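Local structure of endonuclease II (Enterobacteria phage t4, 2WSH) at residues 18-23 against 63-68; 32-37 against 67-72; 44-49 against 85-90. The protein nicks and cleaves cytosine-containing host DNA in a sequence-specific manner as a magnesium-dependent homotetrameric GIY-YIG endonuclease, contributing to host DNA breakdown that permits nucleotide scavenging for phage DNA synthesis. The protein carries 1 engineered substitution. All blocks are in the same frame, centred on the assembly; numbering follows the deposited sequence.

Contact 1: residues 18-23 against 63-68; sequences IKYTEL and KRINYY. With PO4 (phosphate ion), chain E.
In this GIY-YIG nuclease a classic beta bulge in strand 18-23 helps turn Y20, T21 and L23 toward I65 of helix 61-73. Y20 and T21 both pair with F99 of the neighbouring antiparallel strand, and the extra residue shifts the usual alternation of sides. The strand and helix segments run 20° from parallel with their axes 11.0 Å apart, a spacing filled by side chains. I65 divides its branches between the three partners. Its CG1 approaches the Y20 ring obliquely, 4.3 Å from CE2, while its CG2 lies 4.2 Å from L23 CD2 and at a similar distance from the T21 methyl. With CG anti to the backbone N (chi1 179°), the Y20 ring runs out beside I65, and its hydroxyl bonds to the carbonyl of P37. On another side of the helix, R64 bends at chi2 and chi3, which brings NH1 and one edge of its guanidinium to a phosphate ion, probably from the crystallisation liquor. That contact is modelled as very short and R64 has two conformers, so its detail is doubtful. Farther from the helix, K19 NZ, which also pairs with E98, forms a salt bridge to E22 OE1 at 2.9 Å; E22 OE1 receives it on the lone pair directed away from the other carboxylate oxygen.

Contact 2: residues 32-37 against 67-72; sequences KQLSIP and YYRTAI
K32 and Q33 belong to an irregular loop between strands 18-23 and 42-48 that passes alongside R69 of helix 61-73 on the surface of the GIY-YIG nuclease, with Q33 CA 8.3 Å from R69 CA. The contact illustrates how one long side chain can bridge a helix to a loop. R69 leaves the helix with CG anti to the backbone N (chi1 167°) and stays extended as far as NE, which puts its flat end beside the loop backbone. There NE makes a weak hydrogen bond to K32 O, 3.0 Å long and bent to 133° at the hydrogen; I31 O is the stronger acceptor for the same NE. Two successive carbonyls thus share one N-H. Q33 lies over one face of the guanidinium, its CA 3.3 Å above the plane and displaced toward the rim. The amide of Q33 is turned 50° from that plane, so the two flat groups do not stack. Lower on the arginine, L34 CG lies 4.4 Å from R69 CD, and the same leucine continues inward to T21, L23 and I65. Both Q33 and R69 also touch a crystal neighbour, which may influence their pose. Over the guanidinium, Q33 CG comes to 3.2 Å from R69 NH2.

Contact 3: residues 44-49 against 85-90; sequences YAIAIN and ALIHSA. With PO4 (phosphate ion), chain E.
I48, near the end of strand 42-48, faces A90 of helix 82-92 and shows how a branched side chain can fit against a single methyl group. Its CB lies 5.0 Å from A90 CB, and from there the two branches part. CG2, set anti to the backbone N, comes to 4.0 Å from A90 CB. The other branch starts at CG1, beside the backbone N, and a second turn of -67° at chi2 bends CD1 back until it is 3.9 Å from the same methyl. A90 CB therefore touches both branches, and the CA atoms of I48 and A90 are 7.3 Å apart.

Two residues earlier on the strand, I46 meets a longer partner: its CD1 lies 4.3 Å from I87 CD1. The helix supplies its own polar bonding, because L86 O accepts hydrogen bonds from both A90 N and S89 OG. S89 OG, 3.0 Å from L86 O, stands 36° out of the carbonyl plane, on the same face as A90 N.

Y44 begins this stretch as the tyrosine of the GIY-like part of the family motif. Its hydroxyl bonds to a phosphate ion, probably from the crystallisation liquor, with the accepting oxygen in the plane of the ring at its edge. The contact is modelled as very short, so its detail is doubtful. Y54, R64 and K83 also bind this ion, an arrangement consistent with a site for a DNA phosphate. Away from that site, strand 42-48 lies between strands 51-58 and 97-111 in the sheet. V53 and V97 flank I48, F99 adjoins I46, and I72 and Y68 of helix 61-73 pack against I87 of helix 82-92.

In the fold
The segments come in the order 18-23, 32-37, 44-49, 63-68, 67-72 and 85-90, so three early pieces of chain each pair with a later helical one. Contacts 1 and 2 share helix 61-73 and have centres about 7 Å apart; the centre of contact 3 lies about 11 Å from the first and 13 Å from the second. Contacts 1 and 3 reach the same antiparallel sheet, where F99 meets I65 as well as I46. A probable hydrogen bond between the Y68 and Y44 hydroxyls then links helix 61-73 to the residues round the phosphate ion, an arrangement consistent with a site for DNA phosphate.

Contact 1: residues 18-23 against 63-68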
loop_
_atom_site.group_PDB
_atom_site.type_symbol
_atom_site.label_atom_id
_atom_site.label_comp_id
_atom_site.label_asym_id
_atom_site.label_seq_id
_atom_site.Cartn_x
_atom_site.Cartn_y
_atom_site.Cartn_z
ATOM N N ILE A 18 -0.290 17.633 16.041
ATOM C CA ILE A 18 -0.723 17.806 17.416
ATOM C C ILE A 18 0.453 18.302 18.250
ATOM O O ILE A 18 1.558 17.771 18.151
ATOM C CB ILE A 18 -1.282 16.497 17.982
ATOM C CG1 ILE A 18 -2.577 16.131 17.254
ATOM C CG2 ILE A 18 -1.526 16.613 19.479
ATOM C CD1 ILE A 18 -3.003 14.704 17.451
ATOM N N LYS A 19 0.220 19.337 19.050
ATOM C CA LYS A 19 1.278 19.893 19.882
ATOM C C LYS A 19 1.814 18.843 20.838
ATOM O O LYS A 19 1.058 18.203 21.568
ATOM C CB LYS A 19 0.800 21.117 20.662
ATOM C CG LYS A 19 1.781 21.547 21.741
ATOM C CD LYS A 19 1.564 22.984 22.172
ATOM C CE LYS A 19 2.552 23.366 23.260
ATOM N NZ LYS A 19 2.407 24.785 23.682
ATOM N N TYR A 20 3.128 18.670 20.825
ATOM C CA TYR A 20 3.765 17.645 21.628
ATOM C C TYR A 20 4.321 18.250 22.906
ATOM O O TYR A 20 4.013 17.789 23.999
ATOM C CB TYR A 20 4.871 16.959 20.826
ATOM C CG TYR A 20 5.614 15.885 21.588
ATOM C CD1 TYR A 20 4.982 14.710 21.973
ATOM C CD2 TYR A 20 6.953 16.045 21.914
ATOM C CE1 TYR A 20 5.666 13.726 22.670
ATOM C CE2 TYR A 20 7.642 15.072 22.610
ATOM C CZ TYR A 20 6.997 13.914 22.983
ATOM O OH TYR A 20 7.693 12.947 23.670
ATOM N N THR A 21 5.140 19.286 22.771
ATOM C CA THR A 21 5.669 19.968 23.945
ATOM C C THR A 21 6.173 21.366 23.627
ATOM O O THR A 21 6.243 21.776 22.468
ATOM C CB THR A 21 6.800 19.164 24.626
ATOM O OG1 THR A 21 7.099 19.744 25.902
ATOM C CG2 THR A 21 8.061 19.173 23.770
ATOM N N GLU A 22 6.519 22.094 24.681
ATOM C CA GLU A 22 7.057 23.437 24.561
ATOM C C GLU A 22 8.355 23.485 25.351
ATOM O O GLU A 22 8.491 22.801 26.363
ATOM C CB GLU A 22 6.049 24.445 25.113
ATOM C CG GLU A 22 6.535 25.881 25.179
ATOM C CD GLU A 22 5.405 26.856 25.467
ATOM O OE1 GLU A 22 4.235 26.491 25.238
ATOM O OE2 GLU A 22 5.685 27.988 25.913
ATOM N N LEU A 23 9.320 24.267 24.878
ATOM C CA LEU A 23 10.569 24.440 25.610
ATOM C C LEU A 23 10.548 25.763 26.366
ATOM O O LEU A 23 10.022 26.757 25.870
ATOM C CB LEU A 23 11.771 24.390 24.665
ATOM C CG LEU A 23 12.001 23.078 23.918
ATOM C CD1 LEU A 23 13.300 23.141 23.140
ATOM C CD2 LEU A 23 12.015 21.908 24.887
ATOM N N LYS A 63 13.288 11.214 22.488
ATOM C CA LYS A 63 14.744 11.178 22.407
ATOM C C LYS A 63 15.311 12.359 21.623
ATOM O O LYS A 63 16.286 12.978 22.048
ATOM C CB LYS A 63 15.236 9.855 21.816
ATOM C CG LYS A 63 15.642 8.830 22.867
ATOM C CD LYS A 63 16.369 7.644 22.248
ATOM C CE LYS A 63 17.710 8.055 21.651
ATOM N NZ LYS A 63 18.507 6.874 21.212
ATOM N N ARG A 64 14.691 12.670 20.488
ATOM C CA ARG A 64 15.150 13.760 19.629
ATOM C C ARG A 64 15.074 15.119 20.323
ATOM O O ARG A 64 16.015 15.911 20.257
ATOM C CB ARG A 64 14.347 13.791 18.325
ATOM C CG ARG A 64 14.855 14.791 17.290
ATOM C CD ARG A 64 16.222 14.392 16.743
ATOM N NE ARG A 64 16.286 12.971 16.411
ATOM C CZ ARG A 64 15.918 12.447 15.245
ATOM N NH1 ARG A 64 15.450 13.220 14.276
ATOM N NH2 ARG A 64 16.016 11.141 15.051
ATOM N N ILE A 65 13.952 15.389 20.982
ATOM C CA ILE A 65 13.774 16.647 21.693
ATOM C C ILE A 65 14.780 16.775 22.832
ATOM O O ILE A 65 15.412 17.819 23.000
ATOM C CB ILE A 65 12.347 16.815 22.256
ATOM C CG1 ILE A 65 11.309 16.666 21.140
ATOM C CG2 ILE A 65 12.209 18.162 22.949
ATOM C CD1 ILE A 65 11.745 17.252 19.828
ATOM N N ASN A 66 14.926 15.710 23.614
ATOM C CA ASN A 66 15.884 15.713 24.716
ATOM C C ASN A 66 17.326 15.913 24.241
ATOM O O ASN A 66 18.146 16.489 24.955
ATOM C CB ASN A 66 15.748 14.444 25.561
ATOM C CG ASN A 66 14.680 14.571 26.628
ATOM O OD1 ASN A 66 13.903 13.649 26.863
ATOM N ND2 ASN A 66 14.632 15.728 27.276
ATOM N N TYR A 67 17.618 15.433 23.035
ATOM C CA TYR A 67 18.894 15.692 22.381
ATOM C C TYR A 67 19.094 17.199 22.249
ATOM O O TYR A 67 20.148 17.726 22.609
ATOM C CB TYR A 67 18.923 15.004 21.011
ATOM C CG TYR A 67 20.046 15.423 20.082
ATOM C CD1 TYR A 67 21.158 14.606 19.890
ATOM C CD2 TYR A 67 19.984 16.620 19.378
ATOM C CE1 TYR A 67 22.181 14.980 19.031
ATOM C CE2 TYR A 67 21.000 17.004 18.520
ATOM C CZ TYR A 67 22.095 16.180 18.350
ATOM O OH TYR A 67 23.106 16.559 17.497
ATOM N N TYR A 68 18.073 17.890 21.743
ATOM C CA TYR A 68 18.107 19.346 21.631
ATOM C C TYR A 68 18.333 19.979 22.994
ATOM O O TYR A 68 19.230 20.799 23.163
ATOM C CB TYR A 68 16.803 19.895 21.036
ATOM C CG TYR A 68 16.614 19.643 19.557
ATOM C CD1 TYR A 68 17.557 20.065 18.632
ATOM C CD2 TYR A 68 15.476 19.003 19.084
ATOM C CE1 TYR A 68 17.381 19.838 17.278
ATOM C CE2 TYR A 68 15.293 18.775 17.734
ATOM C CZ TYR A 68 16.246 19.195 16.837
ATOM O OH TYR A 68 16.061 18.967 15.492
HETATM P P PO4 E . 16.904 15.605 12.747
HETATM O O1 PO4 E . 16.057 16.323 11.725
HETATM O O2 PO4 E . 17.138 14.178 12.308
HETATM O O3 PO4 E . 18.236 16.297 12.933
HETATM O O4 PO4 E . 16.145 15.629 14.049
#

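Contact 2: residues 32-37 against 67-72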
loop_
_atom_site.group_PDB
_atom_site.type_symbol
_atom_site.label_atom_id
_atom_site.label_comp_id
_atom_site.label_asym_id
_atom_site.label_seq_id
_atom_site.Cartn_x
_atom_site.Cartn_y
_atom_site.Cartn_z
ATOM N N LYS A 32 14.051 23.632 31.253
ATOM C CA LYS A 32 13.440 22.731 32.226
ATOM C C LYS A 32 13.265 21.338 31.639
ATOM O O LYS A 32 13.207 21.175 30.420
ATOM C CB LYS A 32 12.085 23.272 32.690
ATOM C CG LYS A 32 12.127 24.686 33.250
ATOM C CD LYS A 32 10.754 25.110 33.750
ATOM C CE LYS A 32 10.676 26.611 33.971
ATOM N NZ LYS A 32 9.282 27.042 34.281
ATOM N N GLN A 33 13.186 20.336 32.509
ATOM C CA GLN A 33 12.988 18.958 32.075
ATOM C C GLN A 33 11.626 18.771 31.419
ATOM O O GLN A 33 10.715 19.577 31.607
ATOM C CB GLN A 33 13.136 17.990 33.250
ATOM C CG GLN A 33 14.568 17.774 33.697
ATOM C CD GLN A 33 14.659 17.028 35.012
ATOM O OE1 GLN A 33 14.271 15.864 35.109
ATOM N NE2 GLN A 33 15.179 17.698 36.035
ATOM N N LEU A 34 11.495 17.699 30.650
ATOM C CA LEU A 34 10.272 17.438 29.913
ATOM C C LEU A 34 9.573 16.188 30.426
ATOM O O LEU A 34 10.111 15.083 30.341
ATOM C CB LEU A 34 10.578 17.280 28.424
ATOM C CG LEU A 34 11.432 18.379 27.793
ATOM C CD1 LEU A 34 11.774 18.016 26.361
ATOM C CD2 LEU A 34 10.726 19.727 27.862
ATOM N N SER A 35 8.373 16.370 30.966
ATOM C CA SER A 35 7.536 15.241 31.338
ATOM C C SER A 35 6.553 14.992 30.203
ATOM O O SER A 35 5.537 15.678 30.080
ATOM C CB SER A 35 6.801 15.512 32.652
ATOM O OG SER A 35 6.415 14.299 33.277
ATOM N N ILE A 36 6.875 14.016 29.362
ATOM C CA ILE A 36 6.093 13.744 28.164
ATOM C C ILE A 36 6.133 12.260 27.826
ATOM O O ILE A 36 7.168 11.612 27.984
ATOM C CB ILE A 36 6.637 14.540 26.964
ATOM C CG1 ILE A 36 8.157 14.389 26.881
ATOM C CG2 ILE A 36 6.257 16.010 27.076
ATOM C CD1 ILE A 36 8.827 15.391 25.965
ATOM N N PRO A 37 4.999 11.712 27.367
ATOM C CA PRO A 37 4.979 10.317 26.919
ATOM C C PRO A 37 5.776 10.213 25.630
ATOM O O PRO A 37 6.037 11.231 24.990
ATOM C CB PRO A 37 3.495 10.056 26.634
ATOM C CG PRO A 37 2.750 11.200 27.259
ATOM C CD PRO A 37 3.688 12.359 27.216
ATOM N N TYR A 67 17.618 15.433 23.035
ATOM C CA TYR A 67 18.894 15.692 22.381
ATOM C C TYR A 67 19.094 17.199 22.249
ATOM O O TYR A 67 20.148 17.726 22.609
ATOM C CB TYR A 67 18.923 15.004 21.011
ATOM C CG TYR A 67 20.046 15.423 20.082
ATOM C CD1 TYR A 67 21.158 14.606 19.890
ATOM C CD2 TYR A 67 19.984 16.620 19.378
ATOM C CE1 TYR A 67 22.181 14.980 19.031
ATOM C CE2 TYR A 67 21.000 17.004 18.520
ATOM C CZ TYR A 67 22.095 16.180 18.350
ATOM O OH TYR A 67 23.106 16.559 17.497
ATOM N N TYR A 68 18.073 17.890 21.743
ATOM C CA TYR A 68 18.107 19.346 21.631
ATOM C C TYR A 68 18.333 19.979 22.994
ATOM O O TYR A 68 19.230 20.799 23.163
ATOM C CB TYR A 68 16.803 19.895 21.036
ATOM C CG TYR A 68 16.614 19.643 19.557
ATOM C CD1 TYR A 68 17.557 20.065 18.632
ATOM C CD2 TYR A 68 15.476 19.003 19.084
ATOM C CE1 TYR A 68 17.381 19.838 17.278
ATOM C CE2 TYR A 68 15.293 18.775 17.734
ATOM C CZ TYR A 68 16.246 19.195 16.837
ATOM O OH TYR A 68 16.061 18.967 15.492
ATOM N N ARG A 69 17.503 19.601 23.963
ATOM C CA ARG A 69 17.597 20.149 25.309
ATOM C C ARG A 69 18.993 19.982 25.904
ATOM O O ARG A 69 19.570 20.931 26.441
ATOM C CB ARG A 69 16.565 19.492 26.230
ATOM C CG ARG A 69 16.813 19.773 27.701
ATOM C CD ARG A 69 15.677 19.271 28.583
ATOM N NE ARG A 69 15.830 19.750 29.955
ATOM C CZ ARG A 69 16.545 19.130 30.889
ATOM N NH1 ARG A 69 17.172 17.996 30.605
ATOM N NH2 ARG A 69 16.635 19.644 32.108
ATOM N N THR A 70 19.525 18.770 25.809
ATOM C CA THR A 70 20.836 18.461 26.367
ATOM C C THR A 70 21.945 19.277 25.709
ATOM O O THR A 70 22.745 19.910 26.396
ATOM C CB THR A 70 21.162 16.969 26.230
ATOM O OG1 THR A 70 20.184 16.207 26.944
ATOM C CG2 THR A 70 22.546 16.673 26.796
ATOM N N ALA A 71 21.984 19.260 24.380
ATOM C CA ALA A 71 22.988 20.016 23.636
ATOM C C ALA A 71 23.012 21.468 24.087
ATOM O O ALA A 71 24.079 22.056 24.267
ATOM C CB ALA A 71 22.727 19.928 22.136
ATOM N N ILE A 72 21.829 22.041 24.282
ATOM C CA ILE A 72 21.715 23.449 24.647
ATOM C C ILE A 72 22.127 23.696 26.094
ATOM O O ILE A 72 22.892 24.618 26.381
ATOM C CB ILE A 72 20.279 23.976 24.407
ATOM C CG1 ILE A 72 19.944 23.919 22.912
ATOM C CG2 ILE A 72 20.126 25.394 24.955
ATOM C CD1 ILE A 72 18.480 24.141 22.595
#

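Contact 3: residues 44-49 against 85-90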
loop_
_atom_site.group_PDB
_atom_site.type_symbol
_atom_site.label_atom_id
_atom_site.label_comp_id
_atom_site.label_asym_id
_atom_site.label_seq_id
_atom_site.Cartn_x
_atom_site.Cartn_y
_atom_site.Cartn_z
ATOM N N TYR A 44 7.960 15.754 12.721
ATOM C CA TYR A 44 7.821 16.775 13.744
ATOM C C TYR A 44 8.040 18.167 13.181
ATOM O O TYR A 44 8.705 18.343 12.165
ATOM C CB TYR A 44 8.700 16.491 14.967
ATOM C CG TYR A 44 10.191 16.685 14.794
ATOM C CD1 TYR A 44 10.793 17.892 15.125
ATOM C CD2 TYR A 44 11.001 15.649 14.346
ATOM C CE1 TYR A 44 12.156 18.072 14.998
ATOM C CE2 TYR A 44 12.370 15.822 14.210
ATOM C CZ TYR A 44 12.938 17.037 14.542
ATOM O OH TYR A 44 14.291 17.223 14.419
ATOM N N ALA A 45 7.441 19.149 13.836
ATOM C CA ALA A 45 7.530 20.520 13.383
ATOM C C ALA A 45 7.999 21.382 14.538
ATOM O O ALA A 45 7.514 21.252 15.661
ATOM C CB ALA A 45 6.178 20.998 12.872
ATOM N N ILE A 46 8.966 22.246 14.266
ATOM C CA ILE A 46 9.392 23.219 15.250
ATOM C C ILE A 46 8.754 24.547 14.901
ATOM O O ILE A 46 8.812 24.981 13.748
ATOM C CB ILE A 46 10.922 23.367 15.274
ATOM C CG1 ILE A 46 11.577 22.006 15.502
ATOM C CG2 ILE A 46 11.347 24.362 16.351
ATOM C CD1 ILE A 46 13.079 22.078 15.687
ATOM N N ALA A 47 8.134 25.179 15.895
ATOM C CA ALA A 47 7.467 26.463 15.700
ATOM C C ALA A 47 8.014 27.503 16.662
ATOM O O ALA A 47 8.178 27.235 17.851
ATOM C CB ALA A 47 5.961 26.319 15.886
ATOM N N ILE A 48 8.304 28.683 16.128
ATOM C CA ILE A 48 8.810 29.797 16.917
ATOM C C ILE A 48 7.818 30.948 16.795
ATOM O O ILE A 48 7.570 31.451 15.698
ATOM C CB ILE A 48 10.195 30.263 16.417
ATOM C CG1 ILE A 48 11.172 29.084 16.335
ATOM C CG2 ILE A 48 10.756 31.341 17.327
ATOM C CD1 ILE A 48 11.546 28.495 17.683
ATOM N N ASN A 49 7.243 31.351 17.921
ATOM C CA ASN A 49 6.183 32.345 17.908
ATOM C C ASN A 49 5.065 31.930 16.948
ATOM O O ASN A 49 4.550 32.743 16.181
ATOM C CB ASN A 49 6.752 33.720 17.560
ATOM C CG ASN A 49 7.820 34.164 18.545
ATOM O OD1 ASN A 49 7.742 33.856 19.735
ATOM N ND2 ASN A 49 8.824 34.881 18.056
ATOM N N ALA A 85 21.543 25.762 18.166
ATOM C CA ALA A 85 21.953 27.152 18.358
ATOM C C ALA A 85 20.827 28.121 18.007
ATOM O O ALA A 85 20.671 29.166 18.643
ATOM C CB ALA A 85 23.195 27.461 17.531
ATOM N N LEU A 86 20.048 27.777 16.987
ATOM C CA LEU A 86 18.913 28.604 16.587
ATOM C C LEU A 86 17.817 28.563 17.650
ATOM O O LEU A 86 17.212 29.584 17.975
ATOM C CB LEU A 86 18.362 28.136 15.237
ATOM C CG LEU A 86 19.275 28.382 14.029
ATOM C CD1 LEU A 86 19.026 27.354 12.941
ATOM C CD2 LEU A 86 19.095 29.790 13.493
ATOM N N ILE A 87 17.571 27.373 18.189
ATOM C CA ILE A 87 16.587 27.196 19.248
ATOM C C ILE A 87 16.974 28.002 20.487
ATOM O O ILE A 87 16.132 28.642 21.117
ATOM C CB ILE A 87 16.449 25.708 19.633
ATOM C CG1 ILE A 87 15.854 24.905 18.473
ATOM C CG2 ILE A 87 15.601 25.551 20.887
ATOM C CD1 ILE A 87 15.928 23.392 18.673
ATOM N N HIS A 88 18.259 27.982 20.825
ATOM C CA HIS A 88 18.728 28.678 22.018
ATOM C C HIS A 88 18.603 30.196 21.905
ATOM O O HIS A 88 18.245 30.867 22.874
ATOM C CB HIS A 88 20.168 28.283 22.355
ATOM C CG HIS A 88 20.626 28.778 23.691
ATOM N ND1 HIS A 88 21.913 29.210 23.926
ATOM C CD2 HIS A 88 19.960 28.925 24.861
ATOM C CE1 HIS A 88 22.024 29.589 25.187
ATOM N NE2 HIS A 88 20.853 29.428 25.777
ATOM N N SER A 89 18.898 30.737 20.727
ATOM C CA SER A 89 18.769 32.176 20.515
ATOM C C SER A 89 17.302 32.596 20.467
ATOM O O SER A 89 16.956 33.711 20.861
ATOM C CB SER A 89 19.517 32.625 19.258
ATOM O OG SER A 89 19.017 31.982 18.100
ATOM N N ALA A 90 16.437 31.702 19.996
ATOM C CA ALA A 90 15.002 31.961 20.047
ATOM C C ALA A 90 14.563 32.055 21.503
ATOM O O ALA A 90 13.879 33.001 21.901
ATOM C CB ALA A 90 14.227 30.872 19.326
HETATM P P PO4 E . 16.904 15.605 12.747
HETATM O O1 PO4 E . 16.057 16.323 11.725
HETATM O O2 PO4 E . 17.138 14.178 12.308
HETATM O O3 PO4 E . 18.236 16.297 12.933
HETATM O O4 PO4 E . 16.145 15.629 14.049
#